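Local coordinates for NigD-like protein (Bacteroides vulgatus ATCC 8482, PDB 3K6O) that is of unknown function but, as a NigD-like protein, probably pairs an N-terminal OB domain with a C-terminal beta sandwich, at residues Gly56-Gly61 against Val85-Ile90; Lys109-Ser114 against Lys199-Ser204; Pro113-Leu118 against Ser178-Glu183. All blocks are in the same frame, centred on the assembly; numbering follows the deposited sequence.

In the fold
The three contacts trace how the OB part and the beta sandwich of one chain are built and joined. Contact 1 comes first along the chain and closes before the others open; it pairs strand 58-66 with the long, interrupted strand 75-93, which runs on from the OB region into the sandwich. Contacts 2 and 3 start from the same piece of chain, sharing P113 and S114, and their centres lie about 12 Å apart. From there one reaches across to strand 199-204 and the other to the loop 178-183. The centre of contact 1 is about 17 Å from that of contact 2 and 15 Å from that of contact 3, which it touches through R58 on Y117.

Contact 1 of 3, residues Gly56-Gly61 against Val85-Ile90; sequences GERIFG and VPVQKI
R58 and V85 meet across the open end of a beta hairpin, the first methylenes of the arginine running alongside the valine. The backbone tie is a single direct bond: V85 N donates to R58 O at 2.8 Å. Instead of a second direct bond, water 1 completes the link, accepting from R58 N at 2.9 Å and donating to V85 O at 2.7 Å. The strands therefore part here with a water between them, and both polar backbone atoms keep a partner.

The side chain of R58 illustrates how one long residue can serve two surroundings. Its CB touches V87 CG2 and V85 O, each at 3.5 Å. With CG set anti to the backbone N (chi1 -172°), the next methylene lies along V85, its CG 3.9 Å from V85 CB and a little farther from V85 CG1. The chain then bends at chi2 (105°), which carries CD and the guanidinium away from 85-90. There R58 CZ lies 3.5 Å from Y117 CD2, NE bonds to S171 OG, NH1 makes a weak bond to T21 OG1, and NH2 forms a salt bridge with D36 and a hydrogen bond to N119 OD1. All three guanidinium nitrogens are thus engaged, which should hold the group's rotation. The second methyl of V85, CG2, rests 3.7 Å from F60 CB, while the F60 ring turns away to meet F215 edge-to-face.

The contact belongs to the antiparallel beta hairpin of strands 58-66 and 75-93. Strand 16-23 pairs with 58-66 through backbone bonds such as that of I59 with A20, and strand 165-173 brings M169 against F60 and V85 and K173 against V87.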
loop_
_atom_site.group_PDB
_atom_site.type_symbol
_atom_site.label_atom_id
_atom_site.label_comp_id
_atom_site.label_asym_id
_atom_site.label_seq_id
_atom_site.Cartn_x
_atom_site.Cartn_y
_atom_site.Cartn_z
ATOM N N GLY A 56 6.315 -4.386 -11.207
ATOM C CA GLY A 56 6.237 -4.552 -9.774
ATOM C C GLY A 56 6.381 -3.261 -9.001
ATOM O O GLY A 56 6.030 -3.214 -7.844
ATOM N N GLU A 57 6.895 -2.204 -9.611
ATOM C CA GLU A 57 6.933 -0.950 -8.908
ATOM C C GLU A 57 5.505 -0.468 -8.678
ATOM O O GLU A 57 4.608 -0.652 -9.519
ATOM C CB GLU A 57 7.757 0.120 -9.651
ATOM C CG GLU A 57 9.294 -0.022 -9.549
ATOM C CD GLU A 57 10.034 1.183 -10.128
ATOM O OE1 GLU A 57 10.277 2.178 -9.408
ATOM O OE2 GLU A 57 10.346 1.152 -11.321
ATOM N N ARG A 58 5.321 0.203 -7.558
ATOM C CA ARG A 58 4.025 0.666 -7.152
ATOM C C ARG A 58 4.018 2.194 -7.197
ATOM O O ARG A 58 4.978 2.830 -6.724
ATOM C CB ARG A 58 3.811 0.228 -5.719
ATOM C CG ARG A 58 2.426 0.474 -5.210
ATOM C CD ARG A 58 1.630 -0.778 -5.126
ATOM N NE ARG A 58 0.366 -0.600 -4.383
ATOM C CZ ARG A 58 -0.848 -0.738 -4.920
ATOM N NH1 ARG A 58 -1.001 -1.034 -6.208
ATOM N NH2 ARG A 58 -1.922 -0.586 -4.152
ATOM N N ILE A 59 2.930 2.780 -7.713
ATOM C CA ILE A 59 2.788 4.240 -7.708
ATOM C C ILE A 59 1.456 4.720 -7.128
ATOM O O ILE A 59 0.444 4.007 -7.156
ATOM C CB ILE A 59 2.985 4.830 -9.145
ATOM C CG1 ILE A 59 1.828 4.461 -10.088
ATOM C CG2 ILE A 59 4.294 4.333 -9.710
ATOM C CD1 ILE A 59 1.895 5.148 -11.472
ATOM N N PHE A 60 1.462 5.957 -6.643
ATOM C CA PHE A 60 0.249 6.692 -6.299
ATOM C C PHE A 60 0.196 7.775 -7.373
ATOM O O PHE A 60 1.044 8.685 -7.421
ATOM C CB PHE A 60 0.384 7.243 -4.874
ATOM C CG PHE A 60 -0.862 7.859 -4.311
ATOM C CD1 PHE A 60 -2.081 7.203 -4.347
ATOM C CD2 PHE A 60 -0.802 9.081 -3.674
ATOM C CE1 PHE A 60 -3.229 7.786 -3.782
ATOM C CE2 PHE A 60 -1.935 9.666 -3.114
ATOM C CZ PHE A 60 -3.139 9.019 -3.156
ATOM N N GLY A 61 -0.765 7.648 -8.278
ATOM C CA GLY A 61 -0.729 8.405 -9.507
ATOM C C GLY A 61 -1.924 9.277 -9.778
ATOM O O GLY A 61 -2.950 9.158 -9.122
ATOM N N VAL A 85 5.689 4.479 -4.524
ATOM C CA VAL A 85 5.275 3.928 -3.233
ATOM C C VAL A 85 6.129 2.716 -2.918
ATOM O O VAL A 85 6.151 1.768 -3.669
ATOM C CB VAL A 85 3.792 3.592 -3.254
ATOM C CG1 VAL A 85 3.385 2.852 -1.966
ATOM C CG2 VAL A 85 2.955 4.904 -3.482
ATOM N N PRO A 86 6.859 2.738 -1.793
ATOM C CA PRO A 86 7.648 1.559 -1.471
ATOM C C PRO A 86 6.788 0.328 -1.214
ATOM O O PRO A 86 5.718 0.439 -0.632
ATOM C CB PRO A 86 8.422 1.953 -0.184
ATOM C CG PRO A 86 7.923 3.285 0.237
ATOM C CD PRO A 86 7.094 3.874 -0.882
ATOM N N VAL A 87 7.266 -0.829 -1.654
ATOM C CA VAL A 87 6.583 -2.087 -1.480
ATOM C C VAL A 87 7.397 -2.877 -0.495
ATOM O O VAL A 87 8.589 -3.054 -0.728
ATOM C CB VAL A 87 6.463 -2.871 -2.802
ATOM C CG1 VAL A 87 5.889 -4.263 -2.499
ATOM C CG2 VAL A 87 5.524 -2.136 -3.776
ATOM N N GLN A 88 6.779 -3.299 0.621
ATOM C CA GLN A 88 7.454 -4.078 1.675
ATOM C C GLN A 88 6.873 -5.471 1.804
ATOM O O GLN A 88 5.679 -5.702 1.554
ATOM C CB GLN A 88 7.416 -3.370 3.055
ATOM C CG GLN A 88 8.375 -2.247 3.173
ATOM C CD GLN A 88 8.433 -1.609 4.557
ATOM O OE1 GLN A 88 8.505 -2.295 5.625
ATOM N NE2 GLN A 88 8.435 -0.297 4.554
ATOM N N LYS A 89 7.732 -6.408 2.181
ATOM C CA LYS A 89 7.292 -7.758 2.459
ATOM C C LYS A 89 6.772 -7.822 3.886
ATOM O O LYS A 89 7.266 -7.123 4.754
ATOM C CB LYS A 89 8.474 -8.722 2.386
ATOM C CG LYS A 89 9.031 -8.933 0.982
ATOM C CD LYS A 89 10.525 -9.374 1.113
ATOM C CE LYS A 89 11.203 -9.551 -0.240
ATOM N NZ LYS A 89 11.454 -8.224 -0.938
ATOM N N ILE A 90 5.835 -8.730 4.120
ATOM C CA ILE A 90 5.529 -9.195 5.475
ATOM C C ILE A 90 6.771 -9.873 6.096
ATOM O O ILE A 90 7.559 -10.535 5.417
ATOM C CB ILE A 90 4.298 -10.111 5.457
ATOM C CG1 ILE A 90 3.064 -9.261 5.102
ATOM C CG2 ILE A 90 4.126 -10.885 6.828
ATOM C CD1 ILE A 90 1.746 -10.037 4.910
HETATM O O HOH W 1 7.489 0.672 -5.701
#

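Contact 2 of 3, residues Lys109-Ser114 against Lys199-Ser204; sequences KDMWPS and KTYIFS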
loop_
_atom_site.group_PDB
_atom_site.type_symbol
_atom_site.label_atom_id
_atom_site.label_comp_id
_atom_site.label_asym_id
_atom_site.label_seq_id
_atom_site.Cartn_x
_atom_site.Cartn_y
_atom_site.Cartn_z
ATOM N N LYS A 109 -3.388 7.582 8.756
ATOM C CA LYS A 109 -4.351 8.413 8.030
ATOM C C LYS A 109 -5.267 7.575 7.127
ATOM O O LYS A 109 -6.436 7.873 7.008
ATOM C CB LYS A 109 -3.626 9.498 7.216
ATOM C CG LYS A 109 -3.023 10.609 8.059
ATOM C CD LYS A 109 -2.922 11.929 7.302
ATOM C CE LYS A 109 -2.780 13.101 8.257
ATOM N NZ LYS A 109 -2.465 14.392 7.560
ATOM N N ASP A 110 -4.744 6.545 6.468
ATOM C CA ASP A 110 -5.583 5.611 5.705
ATOM C C ASP A 110 -5.021 4.199 5.794
ATOM O O ASP A 110 -3.820 4.024 5.828
ATOM C CB ASP A 110 -5.652 5.999 4.226
ATOM C CG ASP A 110 -6.391 7.273 3.999
ATOM O OD1 ASP A 110 -7.629 7.230 4.001
ATOM O OD2 ASP A 110 -5.740 8.315 3.835
HETATM N N MSE A 111 -5.896 3.203 5.856
HETATM C CA MSE A 111 -5.475 1.836 5.656
HETATM C C MSE A 111 -6.550 1.035 4.966
HETATM O O MSE A 111 -7.686 1.044 5.398
HETATM C CB MSE A 111 -5.106 1.156 6.971
HETATM C CG MSE A 111 -4.683 -0.361 6.769
HETATM SE SE MSE A 111 -4.654 -1.238 8.541
HETATM C CE MSE A 111 -3.246 -0.172 9.194
ATOM N N TRP A 112 -6.170 0.309 3.918
ATOM C CA TRP A 112 -7.108 -0.561 3.233
ATOM C C TRP A 112 -6.369 -1.653 2.484
ATOM O O TRP A 112 -5.274 -1.427 1.973
ATOM C CB TRP A 112 -8.002 0.240 2.277
ATOM C CG TRP A 112 -7.358 0.626 0.974
ATOM C CD1 TRP A 112 -7.559 0.048 -0.219
ATOM C CD2 TRP A 112 -6.425 1.692 0.755
ATOM N NE1 TRP A 112 -6.839 0.699 -1.192
ATOM C CE2 TRP A 112 -6.117 1.702 -0.609
ATOM C CE3 TRP A 112 -5.834 2.648 1.583
ATOM C CZ2 TRP A 112 -5.215 2.612 -1.175
ATOM C CZ3 TRP A 112 -4.941 3.578 1.009
ATOM C CH2 TRP A 112 -4.652 3.553 -0.352
ATOM N N PRO A 113 -6.962 -2.844 2.419
ATOM C CA PRO A 113 -6.418 -3.891 1.567
ATOM C C PRO A 113 -6.943 -3.781 0.154
ATOM O O PRO A 113 -8.056 -3.321 -0.059
ATOM C CB PRO A 113 -6.958 -5.175 2.209
ATOM C CG PRO A 113 -8.289 -4.779 2.768
ATOM C CD PRO A 113 -8.152 -3.295 3.169
ATOM N N SER A 114 -6.131 -4.225 -0.783
ATOM C CA SER A 114 -6.516 -4.490 -2.137
ATOM C C SER A 114 -6.206 -5.977 -2.386
ATOM O O SER A 114 -5.752 -6.676 -1.480
ATOM C CB SER A 114 -5.669 -3.634 -3.076
ATOM O OG SER A 114 -4.298 -3.954 -2.895
ATOM N N LYS A 199 -5.653 -0.981 18.857
ATOM C CA LYS A 199 -6.941 -1.296 18.230
ATOM C C LYS A 199 -6.790 -2.198 17.000
ATOM O O LYS A 199 -5.715 -2.289 16.438
ATOM C CB LYS A 199 -7.660 -0.014 17.826
ATOM C CG LYS A 199 -6.903 0.842 16.827
ATOM C CD LYS A 199 -7.593 2.164 16.603
ATOM C CE LYS A 199 -8.848 1.983 15.779
ATOM N NZ LYS A 199 -9.367 3.302 15.271
ATOM N N THR A 200 -7.878 -2.858 16.616
ATOM C CA THR A 200 -7.891 -3.778 15.478
ATOM C C THR A 200 -8.671 -3.226 14.305
ATOM O O THR A 200 -9.858 -2.971 14.433
ATOM C CB THR A 200 -8.559 -5.101 15.873
ATOM O OG1 THR A 200 -7.866 -5.643 16.986
ATOM C CG2 THR A 200 -8.495 -6.112 14.769
ATOM N N TYR A 201 -8.015 -3.049 13.167
ATOM C CA TYR A 201 -8.726 -2.773 11.929
ATOM C C TYR A 201 -9.201 -4.137 11.407
ATOM O O TYR A 201 -8.412 -5.083 11.400
ATOM C CB TYR A 201 -7.804 -2.103 10.916
ATOM C CG TYR A 201 -7.487 -0.665 11.207
ATOM C CD1 TYR A 201 -6.743 -0.300 12.341
ATOM C CD2 TYR A 201 -7.910 0.353 10.342
ATOM C CE1 TYR A 201 -6.455 1.028 12.606
ATOM C CE2 TYR A 201 -7.605 1.694 10.596
ATOM C CZ TYR A 201 -6.885 2.007 11.732
ATOM O OH TYR A 201 -6.578 3.305 11.995
ATOM N N ILE A 202 -10.469 -4.236 11.010
ATOM C CA ILE A 202 -11.054 -5.477 10.508
ATOM C C ILE A 202 -11.505 -5.207 9.063
ATOM O O ILE A 202 -12.242 -4.251 8.809
ATOM C CB ILE A 202 -12.283 -5.940 11.358
ATOM C CG1 ILE A 202 -11.854 -6.155 12.818
ATOM C CG2 ILE A 202 -12.875 -7.211 10.795
ATOM C CD1 ILE A 202 -13.004 -6.246 13.887
ATOM N N PHE A 203 -11.044 -6.022 8.125
ATOM C CA PHE A 203 -11.547 -5.970 6.751
ATOM C C PHE A 203 -12.031 -7.350 6.334
ATOM O O PHE A 203 -11.244 -8.296 6.307
ATOM C CB PHE A 203 -10.443 -5.537 5.798
ATOM C CG PHE A 203 -9.790 -4.235 6.173
ATOM C CD1 PHE A 203 -10.366 -3.022 5.810
ATOM C CD2 PHE A 203 -8.607 -4.225 6.903
ATOM C CE1 PHE A 203 -9.760 -1.798 6.151
ATOM C CE2 PHE A 203 -7.987 -3.004 7.244
ATOM C CZ PHE A 203 -8.566 -1.799 6.869
ATOM N N SER A 204 -13.300 -7.476 5.961
ATOM C CA SER A 204 -13.803 -8.760 5.501
ATOM C C SER A 204 -13.411 -9.008 4.057
ATOM O O SER A 204 -13.183 -8.062 3.293
ATOM C CB SER A 204 -15.328 -8.830 5.641
ATOM O OG SER A 204 -15.932 -7.861 4.818
#
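This is an apolar contact between two strands of the beta sandwich, their side chains facing each other: M111 and P113 of one strand meet Y201 and F203 of another across the interior. The strand axes of 110-113 and 199-204 approach to 8.4 Å at an angle of 33°, too far apart for backbone pairing, and side chains fill the interval.

M111 is present as selenomethionine, and its selenium serves two rings in different ways. It sits over a face of Y201, with SE 4.3 Å from the ring centroid, and at the edge of the F203 ring, in plane, with SE 4.0 Å from F203 CE2: a pair of Met-aromatic contacts. The M111 chain runs out extended, CG anti to the backbone N (chi1 178°), and bends only at its last torsion.

F203 receives P113 over one face. P113 CD stands 3.5 Å from the ring centroid, 15° off the normal, a CH-pi contact with the carbon above the ring centre, while P113 CG reaches F203 CB at 3.8 Å. Oblique to the same ring, M111 O lies 3.3 Å from F203 CZ. Replacing F203 with an alanine would probably leave P113 CD without its aromatic partner and open a gap beside the selenium of M111.

Around these side chains, L118 and V120 of strand 117-125, V189 and V191 of strand 186-191, and L154 of strand 149-157 also touch M111.

Contact 3 of 3, residues Pro113-Leu118 against Ser178-Glu183; sequences PSDDYL and SPENSE
P179 packs closely against the backbone of S114 and D115, whereas at the more open side the carboxyl groups of D115 and E180 come together, the side chains crossing at about a right angle. In the close part, D115 O lies 3.4 Å from P179 CD and 3.3 Å from S178 CB, and P179 CG comes near S114 O and D115 CA. The proline ring is flanked beyond the two segments by Y205 and L207.

Each partner is shaped by its own local turn. Residues 178-181 form a type I beta turn, closed by N181 N bonding to S178 O, and S178 OG adds an ST turn by accepting from E180 N at 3.2 Å. On the facing side S114 OG accepts from Y117 N in an ST motif, where strand 107-113 doubles back into strand 117-125 of the sandwich.

Toward solvent the character changes. D115 OD2 approaches E180 OE2 to 2.5 Å, the carboxylate planes 61° apart; oxygens this close suggest that one acid probably holds a proton. The bend of E180 at chi2 (-86°) brings its carboxyl group back to D115. Water 2 joins the segments alongside, donating to D116 OD1 at 3.0 Å and hydrogen-bonded to S178 OG.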
loop_
_atom_site.group_PDB
_atom_site.type_symbol
_atom_site.label_atom_id
_atom_site.label_comp_id
_atom_site.label_asym_id
_atom_site.label_seq_id
_atom_site.Cartn_x
_atom_site.Cartn_y
_atom_site.Cartn_z
ATOM N N PRO A 113 -6.962 -2.844 2.419
ATOM C CA PRO A 113 -6.418 -3.891 1.567
ATOM C C PRO A 113 -6.943 -3.781 0.154
ATOM O O PRO A 113 -8.056 -3.321 -0.059
ATOM C CB PRO A 113 -6.958 -5.175 2.209
ATOM C CG PRO A 113 -8.289 -4.779 2.768
ATOM C CD PRO A 113 -8.152 -3.295 3.169
ATOM N N SER A 114 -6.131 -4.225 -0.783
ATOM C CA SER A 114 -6.516 -4.490 -2.137
ATOM C C SER A 114 -6.206 -5.977 -2.386
ATOM O O SER A 114 -5.752 -6.676 -1.480
ATOM C CB SER A 114 -5.669 -3.634 -3.076
ATOM O OG SER A 114 -4.298 -3.954 -2.895
ATOM N N ASP A 115 -6.375 -6.435 -3.623
ATOM C CA ASP A 115 -6.161 -7.848 -3.938
ATOM C C ASP A 115 -4.771 -8.292 -3.550
ATOM O O ASP A 115 -4.613 -9.431 -3.143
ATOM C CB ASP A 115 -6.401 -8.165 -5.436
ATOM C CG ASP A 115 -6.641 -9.692 -5.717
ATOM O OD1 ASP A 115 -7.477 -10.327 -5.023
ATOM O OD2 ASP A 115 -5.981 -10.253 -6.647
ATOM N N ASP A 116 -3.767 -7.427 -3.711
ATOM C CA ASP A 116 -2.383 -7.851 -3.524
ATOM C C ASP A 116 -1.692 -7.193 -2.354
ATOM O O ASP A 116 -0.651 -7.697 -1.947
ATOM C CB ASP A 116 -1.490 -7.596 -4.752
ATOM C CG ASP A 116 -1.933 -8.344 -5.993
ATOM O OD1 ASP A 116 -2.416 -9.502 -5.921
ATOM O OD2 ASP A 116 -1.758 -7.754 -7.066
ATOM N N TYR A 117 -2.243 -6.101 -1.827
ATOM C CA TYR A 117 -1.516 -5.298 -0.822
ATOM C C TYR A 117 -2.337 -4.812 0.328
ATOM O O TYR A 117 -3.515 -4.595 0.190
ATOM C CB TYR A 117 -0.894 -4.046 -1.444
ATOM C CG TYR A 117 -0.099 -4.253 -2.711
ATOM C CD1 TYR A 117 1.261 -4.556 -2.671
ATOM C CD2 TYR A 117 -0.710 -4.133 -3.950
ATOM C CE1 TYR A 117 2.017 -4.742 -3.831
ATOM C CE2 TYR A 117 0.039 -4.307 -5.144
ATOM C CZ TYR A 117 1.398 -4.606 -5.074
ATOM O OH TYR A 117 2.140 -4.746 -6.230
ATOM N N LEU A 118 -1.688 -4.635 1.470
ATOM C CA LEU A 118 -2.207 -3.750 2.498
ATOM C C LEU A 118 -1.569 -2.365 2.279
ATOM O O LEU A 118 -0.352 -2.192 2.349
ATOM C CB LEU A 118 -1.900 -4.272 3.888
ATOM C CG LEU A 118 -2.571 -3.455 4.989
ATOM C CD1 LEU A 118 -4.096 -3.694 5.019
ATOM C CD2 LEU A 118 -1.975 -3.741 6.335
ATOM N N SER A 178 -3.717 -12.587 1.466
ATOM C CA SER A 178 -4.527 -11.775 0.594
ATOM C C SER A 178 -5.881 -12.416 0.299
ATOM O O SER A 178 -6.106 -13.597 0.613
ATOM C CB SER A 178 -3.772 -11.533 -0.706
ATOM O OG SER A 178 -4.033 -12.550 -1.578
ATOM N N PRO A 179 -6.781 -11.663 -0.355
ATOM C CA PRO A 179 -8.085 -12.193 -0.662
ATOM C C PRO A 179 -8.101 -13.302 -1.702
ATOM O O PRO A 179 -9.120 -13.958 -1.893
ATOM C CB PRO A 179 -8.868 -10.985 -1.177
ATOM C CG PRO A 179 -8.046 -9.842 -1.057
ATOM C CD PRO A 179 -6.708 -10.202 -0.541
ATOM N N GLU A 180 -6.985 -13.527 -2.353
ATOM C CA GLU A 180 -6.829 -14.685 -3.226
ATOM C C GLU A 180 -6.684 -15.985 -2.464
ATOM O O GLU A 180 -6.802 -17.017 -3.069
ATOM C CB GLU A 180 -5.601 -14.500 -4.079
ATOM C CG GLU A 180 -5.661 -13.259 -4.933
ATOM C CD GLU A 180 -6.356 -13.495 -6.231
ATOM O OE1 GLU A 180 -7.187 -14.455 -6.354
ATOM O OE2 GLU A 180 -6.070 -12.699 -7.145
ATOM N N ASN A 181 -6.396 -15.941 -1.149
ATOM C CA ASN A 181 -6.509 -17.122 -0.328
ATOM C C ASN A 181 -7.981 -17.404 -0.004
ATOM O O ASN A 181 -8.618 -16.686 0.754
ATOM C CB ASN A 181 -5.712 -16.959 0.959
ATOM C CG ASN A 181 -5.684 -18.217 1.788
ATOM O OD1 ASN A 181 -6.542 -19.109 1.652
ATOM N ND2 ASN A 181 -4.697 -18.291 2.691
ATOM N N SER A 182 -8.517 -18.477 -0.562
ATOM C CA SER A 182 -9.933 -18.728 -0.466
ATOM C C SER A 182 -10.355 -19.216 0.918
ATOM O O SER A 182 -11.506 -19.201 1.222
ATOM C CB SER A 182 -10.336 -19.751 -1.539
ATOM O OG SER A 182 -9.781 -20.999 -1.154
ATOM N N GLU A 183 -9.438 -19.655 1.759
ATOM C CA GLU A 183 -9.810 -20.032 3.127
ATOM C C GLU A 183 -9.997 -18.811 4.053
ATOM O O GLU A 183 -10.379 -18.991 5.206
ATOM C CB GLU A 183 -8.724 -20.925 3.772
ATOM C CG GLU A 183 -8.357 -22.200 3.001
ATOM C CD GLU A 183 -9.487 -23.184 2.987
ATOM O OE1 GLU A 183 -9.841 -23.668 4.082
ATOM O OE2 GLU A 183 -10.041 -23.444 1.892
HETATM O O HOH W 2 -2.159 -11.472 -3.682
#